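Local coordinates for protein beta-1,3-glucanosyltransferase (Rhizomucor miehei CAU432, PDB 4WTP) that belongs to glycoside hydrolase family 17, carbohydrate-active proteins built on a (beta/alpha)8 barrel, at residues 37-42 / 66-72; 58-62 / 265-269. All blocks are in the same frame, centred on the assembly; numbering follows the deposited sequence.

Interaction 1 (37-42 / 66-72); sequences FYGINY and TNRVRTF
I40 and V69 sit opposite each other on neighbouring parallel strands, 39-41 and 68-71, which with the helix 52-62 crossover form the first beta-alpha-beta unit of the (beta/alpha)8 barrel. I40 N bonds to R68 O and Y42 N to R70 O, while the bond from R70 N to I40 O between them is weak. I40 and V69 face outward, where L62 of the helix lies against both. N41 and R70 share the other face, inside the barrel. There the packing is dense: the two side chains run side by side, and R70 NH2 gives N41 OD1 a bond of 2.9 Å, tilted from the amide plane. One face of the F72 ring lies over R70 NE, and CE1 of that ring sits 3.3 Å above the centre of the guanidinium.

At the other end F37 and T66 stay buried, T66 OG1 donating a hydrogen bond to F37 O (2.8 Å) from above the carbonyl plane. Y38, N67 and R68 form a partly exposed edge, where a water joins Y38 O and N67 N. R68 runs extended until its chain bends at chi3 (-73°), which turns the guanidinium flat onto the Y38 ring, planes 16° apart, in a cation-pi stack. D126 forms a salt bridge to R68 NE, and Y95 bonds Y38 OH. Lying almost in the guanidinium plane, Y38 O accepts R68 NH2 at 2.8 Å.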
ATOM      1  N   PHE A  37      10.124   2.168   8.663  1.00 10.23           N
ATOM      2  CA  PHE A  37       8.931   2.324   7.821  1.00 10.12           C
ATOM      3  C   PHE A  37       7.707   2.464   8.691  1.00 10.23           C
ATOM      4  O   PHE A  37       7.493   1.649   9.594  1.00 11.55           O
ATOM      5  CB  PHE A  37       8.715   1.080   6.957  1.00  9.97           C
ATOM      6  CG  PHE A  37       9.790   0.831   5.940  1.00  9.86           C
ATOM      7  CD1 PHE A  37       9.737   1.389   4.659  1.00  9.65           C
ATOM      8  CD2 PHE A  37      10.838  -0.048   6.238  1.00 11.79           C
ATOM      9  CE1 PHE A  37      10.728   1.113   3.738  1.00 10.19           C
ATOM     10  CE2 PHE A  37      11.820  -0.339   5.309  1.00 12.61           C
ATOM     11  CZ  PHE A  37      11.770   0.259   4.061  1.00 11.02           C
ATOM     12  N   TYR A  38       6.856   3.442   8.387  1.00  9.71           N
ATOM     13  CA  TYR A  38       5.532   3.483   8.991  1.00 10.30           C
ATOM     14  C   TYR A  38       4.823   2.136   8.708  1.00  9.90           C
ATOM     15  O   TYR A  38       4.209   1.526   9.598  1.00 11.36           O
ATOM     16  CB  TYR A  38       4.727   4.661   8.426  1.00 10.49           C
ATOM     17  CG  TYR A  38       3.280   4.623   8.838  1.00 10.30           C
ATOM     18  CD1 TYR A  38       2.881   5.098  10.086  1.00 12.56           C
ATOM     19  CD2 TYR A  38       2.299   4.126   7.973  1.00  9.94           C
ATOM     20  CE1 TYR A  38       1.554   5.054  10.464  1.00 13.77           C
ATOM     21  CE2 TYR A  38       0.973   4.088   8.355  1.00 12.47           C
ATOM     22  CZ  TYR A  38       0.602   4.549   9.600  1.00 12.78           C
ATOM     23  OH  TYR A  38      -0.731   4.506   9.969  1.00 16.01           O
ATOM     24  N   GLY A  39       4.900   1.677   7.465  1.00  9.43           N
ATOM     25  CA  GLY A  39       4.409   0.350   7.120  1.00  9.59           C
ATOM     26  C   GLY A  39       4.899  -0.042   5.754  1.00  8.71           C
ATOM     27  O   GLY A  39       5.442   0.789   5.033  1.00  8.36           O
ATOM     28  N   ILE A  40       4.741  -1.318   5.404  0.50  8.97           N
ATOM     29  CA  ILE A  40       5.232  -1.821   4.116  0.50  9.48           C
ATOM     30  C   ILE A  40       4.152  -2.656   3.436  0.50  9.23           C
ATOM     31  O   ILE A  40       3.479  -3.511   4.066  0.50 10.12           O
ATOM     32  CB  ILE A  40       6.517  -2.671   4.297  0.50 10.78           C
ATOM     33  CG1 ILE A  40       7.616  -1.914   5.033  0.50 10.69           C
ATOM     34  CG2 ILE A  40       7.101  -3.038   2.955  0.50 12.07           C
ATOM     35  CD1 ILE A  40       8.805  -2.774   5.406  0.50 10.84           C
ATOM     36  N   ASN A  41       3.978  -2.403   2.136  1.00  9.15           N
ATOM     37  CA  ASN A  41       3.081  -3.169   1.314  1.00  8.98           C
ATOM     38  C   ASN A  41       3.589  -4.597   1.131  1.00  9.88           C
ATOM     39  O   ASN A  41       4.776  -4.796   0.864  1.00 10.78           O
ATOM     40  CB  ASN A  41       2.913  -2.491  -0.039  1.00  9.20           C
ATOM     41  CG  ASN A  41       2.062  -1.235   0.073  1.00  9.54           C
ATOM     42  OD1 ASN A  41       0.908  -1.282   0.521  1.00 11.98           O
ATOM     43  ND2 ASN A  41       2.630  -0.107  -0.286  1.00  9.53           N
ATOM     44  N   TYR A  42       2.685  -5.561   1.253  1.00 11.41           N
ATOM     45  CA  TYR A  42       3.038  -6.969   1.205  1.00 11.97           C
ATOM     46  C   TYR A  42       2.244  -7.675   0.135  1.00 13.89           C
ATOM     47  O   TYR A  42       1.041  -7.870   0.283  1.00 15.98           O
ATOM     48  CB  TYR A  42       2.818  -7.595   2.598  1.00 13.56           C
ATOM     49  CG  TYR A  42       3.034  -9.082   2.635  1.00 15.44           C
ATOM     50  CD1 TYR A  42       4.317  -9.607   2.592  1.00 17.27           C
ATOM     51  CD2 TYR A  42       1.949  -9.964   2.680  1.00 17.93           C
ATOM     52  CE1 TYR A  42       4.531 -10.974   2.624  1.00 17.39           C
ATOM     53  CE2 TYR A  42       2.139 -11.344   2.720  1.00 20.15           C
ATOM     54  CZ  TYR A  42       3.438 -11.839   2.712  1.00 18.11           C
ATOM     55  OH  TYR A  42       3.660 -13.198   2.746  1.00 22.31           O
ATOM     56  N   THR A  66       9.942  -2.371  10.581  1.00 14.10           N
ATOM     57  CA  THR A  66       8.599  -1.794  10.625  1.00 12.68           C
ATOM     58  C   THR A  66       7.747  -2.623  11.585  1.00 12.77           C
ATOM     59  O   THR A  66       8.074  -3.782  11.878  1.00 15.80           O
ATOM     60  CB  THR A  66       7.940  -1.830   9.213  1.00 11.72           C
ATOM     61  OG1 THR A  66       6.759  -1.051   9.254  1.00 11.31           O
ATOM     62  CG2 THR A  66       7.571  -3.255   8.784  1.00 12.54           C
ATOM     63  N   ASN A  67       6.631  -2.067  12.027  1.00 13.02           N
ATOM     64  CA  ASN A  67       5.682  -2.845  12.794  1.00 13.30           C
ATOM     65  C   ASN A  67       4.346  -2.975  12.090  1.00 13.04           C
ATOM     66  O   ASN A  67       3.363  -3.373  12.725  1.00 15.60           O
ATOM     67  CB  ASN A  67       5.439  -2.243  14.192  1.00 15.20           C
ATOM     68  CG  ASN A  67       4.987  -3.287  15.184  1.00 19.00           C
ATOM     69  OD1 ASN A  67       5.583  -4.349  15.261  1.00 20.95           O
ATOM     70  ND2 ASN A  67       3.917  -2.999  15.919  1.00 20.77           N
ATOM     71  N   ARG A  68       4.288  -2.711  10.782  1.00 12.89           N
ATOM     72  CA  ARG A  68       2.985  -2.618  10.094  1.00 12.24           C
ATOM     73  C   ARG A  68       3.088  -3.069   8.652  1.00 10.79           C
ATOM     74  O   ARG A  68       4.056  -2.718   7.958  1.00 10.51           O
ATOM     75  CB  ARG A  68       2.499  -1.175  10.152  1.00 12.94           C
ATOM     76  CG  ARG A  68       1.189  -0.922   9.472  1.00 13.91           C
ATOM     77  CD  ARG A  68       0.778   0.533   9.616  1.00 15.30           C
ATOM     78  NE  ARG A  68       0.326   0.873  10.970  1.00 15.56           N
ATOM     79  CZ  ARG A  68       1.004   1.628  11.839  1.00 15.26           C
ATOM     80  NH1 ARG A  68       0.466   1.923  13.015  1.00 16.47           N
ATOM     81  NH2 ARG A  68       2.235   2.059  11.564  1.00 15.22           N
ATOM     82  N   VAL A  69       2.108  -3.853   8.196  1.00 11.25           N
ATOM     83  CA  VAL A  69       2.054  -4.307   6.810  1.00 10.06           C
ATOM     84  C   VAL A  69       0.717  -3.953   6.191  1.00 10.34           C
ATOM     85  O   VAL A  69      -0.229  -3.535   6.886  1.00 11.26           O
ATOM     86  CB  VAL A  69       2.335  -5.824   6.646  1.00 10.91           C
ATOM     87  CG1 VAL A  69       3.703  -6.178   7.188  1.00 12.52           C
ATOM     88  CG2 VAL A  69       1.249  -6.614   7.364  1.00 13.30           C
ATOM     89  N   ARG A  70       0.613  -4.089   4.878  1.00 10.65           N
ATOM     90  CA  ARG A  70      -0.620  -3.841   4.184  1.00 10.56           C
ATOM     91  C   ARG A  70      -0.858  -4.925   3.154  1.00 11.51           C
ATOM     92  O   ARG A  70       0.056  -5.258   2.392  1.00 12.76           O
ATOM     93  CB  ARG A  70      -0.613  -2.471   3.488  1.00  9.77           C
ATOM     94  CG  ARG A  70      -1.842  -2.117   2.642  1.00 10.29           C
ATOM     95  CD  ARG A  70      -1.765  -2.688   1.217  1.00 11.89           C
ATOM     96  NE  ARG A  70      -2.857  -2.213   0.375  1.00 13.64           N
ATOM     97  CZ  ARG A  70      -2.816  -1.099  -0.347  1.00 13.65           C
ATOM     98  NH1 ARG A  70      -3.865  -0.753  -1.095  1.00 16.30           N
ATOM     99  NH2 ARG A  70      -1.736  -0.320  -0.330  1.00 13.66           N
ATOM    100  N   THR A  71      -2.076  -5.459   3.142  1.00 12.01           N
ATOM    101  CA  THR A  71      -2.521  -6.436   2.130  1.00 13.40           C
ATOM    102  C   THR A  71      -3.468  -5.797   1.145  1.00 12.59           C
ATOM    103  O   THR A  71      -4.145  -4.836   1.470  1.00 12.48           O
ATOM    104  CB  THR A  71      -3.176  -7.665   2.813  1.00 14.59           C
ATOM    105  OG1 THR A  71      -4.126  -7.218   3.792  1.00 13.97           O
ATOM    106  CG2 THR A  71      -2.110  -8.484   3.511  1.00 16.28           C
ATOM    107  N   PHE A  72      -3.505  -6.351  -0.083  1.00 14.36           N
ATOM    108  CA  PHE A  72      -4.250  -5.739  -1.174  1.00 14.68           C
ATOM    109  C   PHE A  72      -5.686  -6.233  -1.412  1.00 13.63           C
ATOM    110  O   PHE A  72      -6.481  -5.520  -2.024  1.00 16.18           O
ATOM    111  CB  PHE A  72      -3.456  -5.802  -2.498  1.00 15.77           C
ATOM    112  CG  PHE A  72      -2.285  -4.850  -2.534  1.00 14.90           C
ATOM    113  CD1 PHE A  72      -2.466  -3.539  -2.921  1.00 16.10           C
ATOM    114  CD2 PHE A  72      -1.028  -5.261  -2.111  1.00 14.86           C
ATOM    115  CE1 PHE A  72      -1.384  -2.646  -2.931  1.00 15.92           C
ATOM    116  CE2 PHE A  72       0.054  -4.387  -2.115  1.00 15.36           C
ATOM    117  CZ  PHE A  72      -0.130  -3.082  -2.530  1.00 15.59           C
TER
HETATM  118  O   HOH W   1       5.554   0.593  11.978  1.00 21.23           O
HETATM  119  O   HOH W   2      -1.466  -8.360  -0.668  1.00 16.64           O

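Interaction 2 (58-62 / 265-269); sequences DFNVL and SAFDE
The ring of F267 is the bump here, pushed end-on into a shallow hollow on helix 52-62 formed by D58 and, one turn on, V61 and L62. Its rim does the touching. CE1 meets V61 CG1 at 4.0 Å, CE2 lies 3.9 Å from D58 CB, and CZ, the leading atom, comes 3.7 Å from D58 O, which lies in the ring plane at the edge. The side chains of L62 and F267 come from opposite directions, L62 CD2 3.9 Å from F267 CZ. With CG of L62 anti to the carbonyl carbon (chi1 -60°) and the chain extended beyond it, the forked end also receives the methyl of A266, whose CB lies 3.8 Å from CD1 and nearly as close to CD2; one leucine therefore packs beside both loop residues.

No hydrogen bond crosses between the segments, so the fit is one of shape. The carboxylate of D58 looks to other partners, Y42 and R286; the latter, a salt-bridge partner, also makes a cation-pi contact with F267. L282 touches V61, L62 and F267. The contact packs the loop that follows strand 262-263 against helix 52-62, on the outside of the barrel, with I40 of strand 39-41 touching both A266 and L62.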
ATOM      1  N   ASP A  58       7.944 -14.249   6.837  1.00 19.63           N
ATOM      2  CA  ASP A  58       8.069 -13.004   6.084  1.00 17.97           C
ATOM      3  C   ASP A  58       7.973 -11.771   6.981  1.00 17.77           C
ATOM      4  O   ASP A  58       8.766 -10.850   6.869  1.00 16.94           O
ATOM      5  CB  ASP A  58       6.971 -12.926   5.049  1.00 17.10           C
ATOM      6  CG  ASP A  58       7.191 -13.869   3.893  1.00 17.56           C
ATOM      7  OD1 ASP A  58       8.298 -14.469   3.813  1.00 19.16           O
ATOM      8  OD2 ASP A  58       6.288 -13.970   3.050  1.00 17.03           O
ATOM      9  N   PHE A  59       7.022 -11.772   7.907  1.00 19.48           N
ATOM     10  CA  PHE A  59       6.845 -10.622   8.777  1.00 17.39           C
ATOM     11  C   PHE A  59       7.969 -10.438   9.765  1.00 17.87           C
ATOM     12  O   PHE A  59       8.333  -9.307  10.078  1.00 18.18           O
ATOM     13  CB  PHE A  59       5.493 -10.662   9.460  1.00 17.86           C
ATOM     14  CG  PHE A  59       4.341 -10.563   8.532  1.00 16.68           C
ATOM     15  CD1 PHE A  59       4.529 -10.302   7.171  1.00 17.39           C
ATOM     16  CD2 PHE A  59       3.038 -10.745   9.008  1.00 17.37           C
ATOM     17  CE1 PHE A  59       3.455 -10.225   6.310  1.00 16.17           C
ATOM     18  CE2 PHE A  59       1.953 -10.662   8.143  1.00 17.32           C
ATOM     19  CZ  PHE A  59       2.152 -10.403   6.792  1.00 18.50           C
ATOM     20  N   ASN A  60       8.540 -11.552  10.259  1.00 17.78           N
ATOM     21  CA  ASN A  60       9.714 -11.445  11.104  1.00 20.05           C
ATOM     22  C   ASN A  60      10.896 -10.862  10.375  1.00 18.02           C
ATOM     23  O   ASN A  60      11.704 -10.150  10.961  1.00 18.61           O
ATOM     24  CB  ASN A  60      10.066 -12.812  11.755  1.00 19.31           C
ATOM     25  CG  ASN A  60       9.352 -13.031  13.073  1.00 18.25           C
ATOM     26  OD1 ASN A  60       9.037 -12.072  13.777  1.00 20.89           O
ATOM     27  ND2 ASN A  60       9.066 -14.286  13.391  1.00 24.12           N
ATOM     28  N   VAL A  61      11.005 -11.170   9.073  1.00 17.79           N
ATOM     29  CA  VAL A  61      12.065 -10.559   8.261  1.00 18.07           C
ATOM     30  C   VAL A  61      11.906  -9.032   8.206  1.00 14.89           C
ATOM     31  O   VAL A  61      12.881  -8.296   8.185  1.00 15.84           O
ATOM     32  CB  VAL A  61      12.167 -11.195   6.851  1.00 17.37           C
ATOM     33  CG1 VAL A  61      12.965 -10.318   5.891  1.00 18.58           C
ATOM     34  CG2 VAL A  61      12.743 -12.614   6.951  1.00 17.29           C
ATOM     35  N   LEU A  62      10.641  -8.593   8.201  1.00 14.51           N
ATOM     36  CA  LEU A  62      10.310  -7.156   8.141  1.00 13.97           C
ATOM     37  C   LEU A  62      10.320  -6.457   9.504  1.00 14.01           C
ATOM     38  O   LEU A  62      10.544  -5.242   9.598  1.00 14.25           O
ATOM     39  CB  LEU A  62       8.932  -6.937   7.503  1.00 13.12           C
ATOM     40  CG  LEU A  62       8.790  -7.445   6.079  1.00 12.93           C
ATOM     41  CD1 LEU A  62       7.360  -7.223   5.601  1.00 14.01           C
ATOM     42  CD2 LEU A  62       9.763  -6.784   5.101  1.00 12.52           C
ATOM     43  N   SER A 265       7.848  -2.224  -2.333  1.00  9.56           N
ATOM     44  CA  SER A 265       7.074  -3.215  -1.569  1.00  9.71           C
ATOM     45  C   SER A 265       8.064  -4.003  -0.712  1.00  9.45           C
ATOM     46  O   SER A 265       9.275  -3.755  -0.753  1.00  9.97           O
ATOM     47  CB  SER A 265       6.357  -4.183  -2.544  1.00 12.63           C
ATOM     48  OG  SER A 265       7.286  -4.924  -3.328  1.00 15.24           O
ATOM     49  N   ALA A 266       7.546  -4.954   0.069  1.00  9.67           N
ATOM     50  CA  ALA A 266       8.394  -5.722   0.965  1.00  9.80           C
ATOM     51  C   ALA A 266       9.452  -6.561   0.219  1.00  9.92           C
ATOM     52  O   ALA A 266      10.651  -6.477   0.519  1.00 10.51           O
ATOM     53  CB  ALA A 266       7.532  -6.617   1.863  1.00 11.61           C
ATOM     54  N   PHE A 267       8.979  -7.354  -0.735  1.00 10.46           N
ATOM     55  CA  PHE A 267       9.829  -8.341  -1.422  1.00 10.47           C
ATOM     56  C   PHE A 267       9.705  -8.246  -2.930  1.00 10.81           C
ATOM     57  O   PHE A 267       8.641  -7.912  -3.434  1.00 12.63           O
ATOM     58  CB  PHE A 267       9.453  -9.765  -0.995  1.00 11.77           C
ATOM     59  CG  PHE A 267       9.489  -9.943   0.490  1.00 12.46           C
ATOM     60  CD1 PHE A 267      10.706  -9.994   1.157  1.00 13.25           C
ATOM     61  CD2 PHE A 267       8.303 -10.038   1.245  1.00 13.10           C
ATOM     62  CE1 PHE A 267      10.758 -10.129   2.534  1.00 14.31           C
ATOM     63  CE2 PHE A 267       8.358 -10.183   2.634  1.00 13.43           C
ATOM     64  CZ  PHE A 267       9.587 -10.234   3.279  1.00 13.22           C
ATOM     65  N   ASP A 268      10.798  -8.509  -3.650  1.00 10.63           N
ATOM     66  CA  ASP A 268      10.703  -8.661  -5.098  1.00 11.39           C
ATOM     67  C   ASP A 268       9.667  -9.750  -5.419  1.00 12.29           C
ATOM     68  O   ASP A 268       9.547 -10.745  -4.694  1.00 13.33           O
ATOM     69  CB  ASP A 268      12.038  -9.110  -5.682  1.00 11.51           C
ATOM     70  CG  ASP A 268      13.069  -8.030  -5.711  1.00 11.63           C
ATOM     71  OD1 ASP A 268      12.705  -6.819  -5.645  1.00 10.59           O
ATOM     72  OD2 ASP A 268      14.283  -8.377  -5.792  1.00 13.25           O
ATOM     73  N   GLU A 269       8.936  -9.557  -6.502  1.00 13.67           N
ATOM     74  CA  GLU A 269       7.917 -10.513  -6.921  1.00 15.69           C
ATOM     75  C   GLU A 269       8.186 -10.974  -8.352  1.00 16.96           C
ATOM     76  O   GLU A 269       7.705 -10.364  -9.313  1.00 18.35           O
ATOM     77  CB  GLU A 269       6.548  -9.874  -6.807  1.00 17.66           C
ATOM     78  CG  GLU A 269       6.169  -9.557  -5.362  1.00 18.75           C
ATOM     79  CD  GLU A 269       4.750  -9.011  -5.260  1.00 23.62           C
ATOM     80  OE1 GLU A 269       3.809  -9.782  -4.957  1.00 26.94           O
ATOM     81  OE2 GLU A 269       4.566  -7.808  -5.508  1.00 26.21           O
TER

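How the interactions relate
Both contacts are buried and both involve the first beta-alpha-beta unit, but their chemistry differs with their place in the fold. Interaction 1, strand pairing in the barrel wall, joins the two strands of that unit through backbone hydrogen bonds, an arginine-amide bond and a cation-pi stack. Interaction 2, outside the wall, sets the helix between those strands against a loop over 200 residues later, mainly by packing of apolar side chains and a ring edge, and buries about a third as much surface. Their centres are about 9 Å apart, and polar bonds probably join them: Y42 OH to D58 OD2, and A266 N to N41 O, which brings the late loop alongside the first strand.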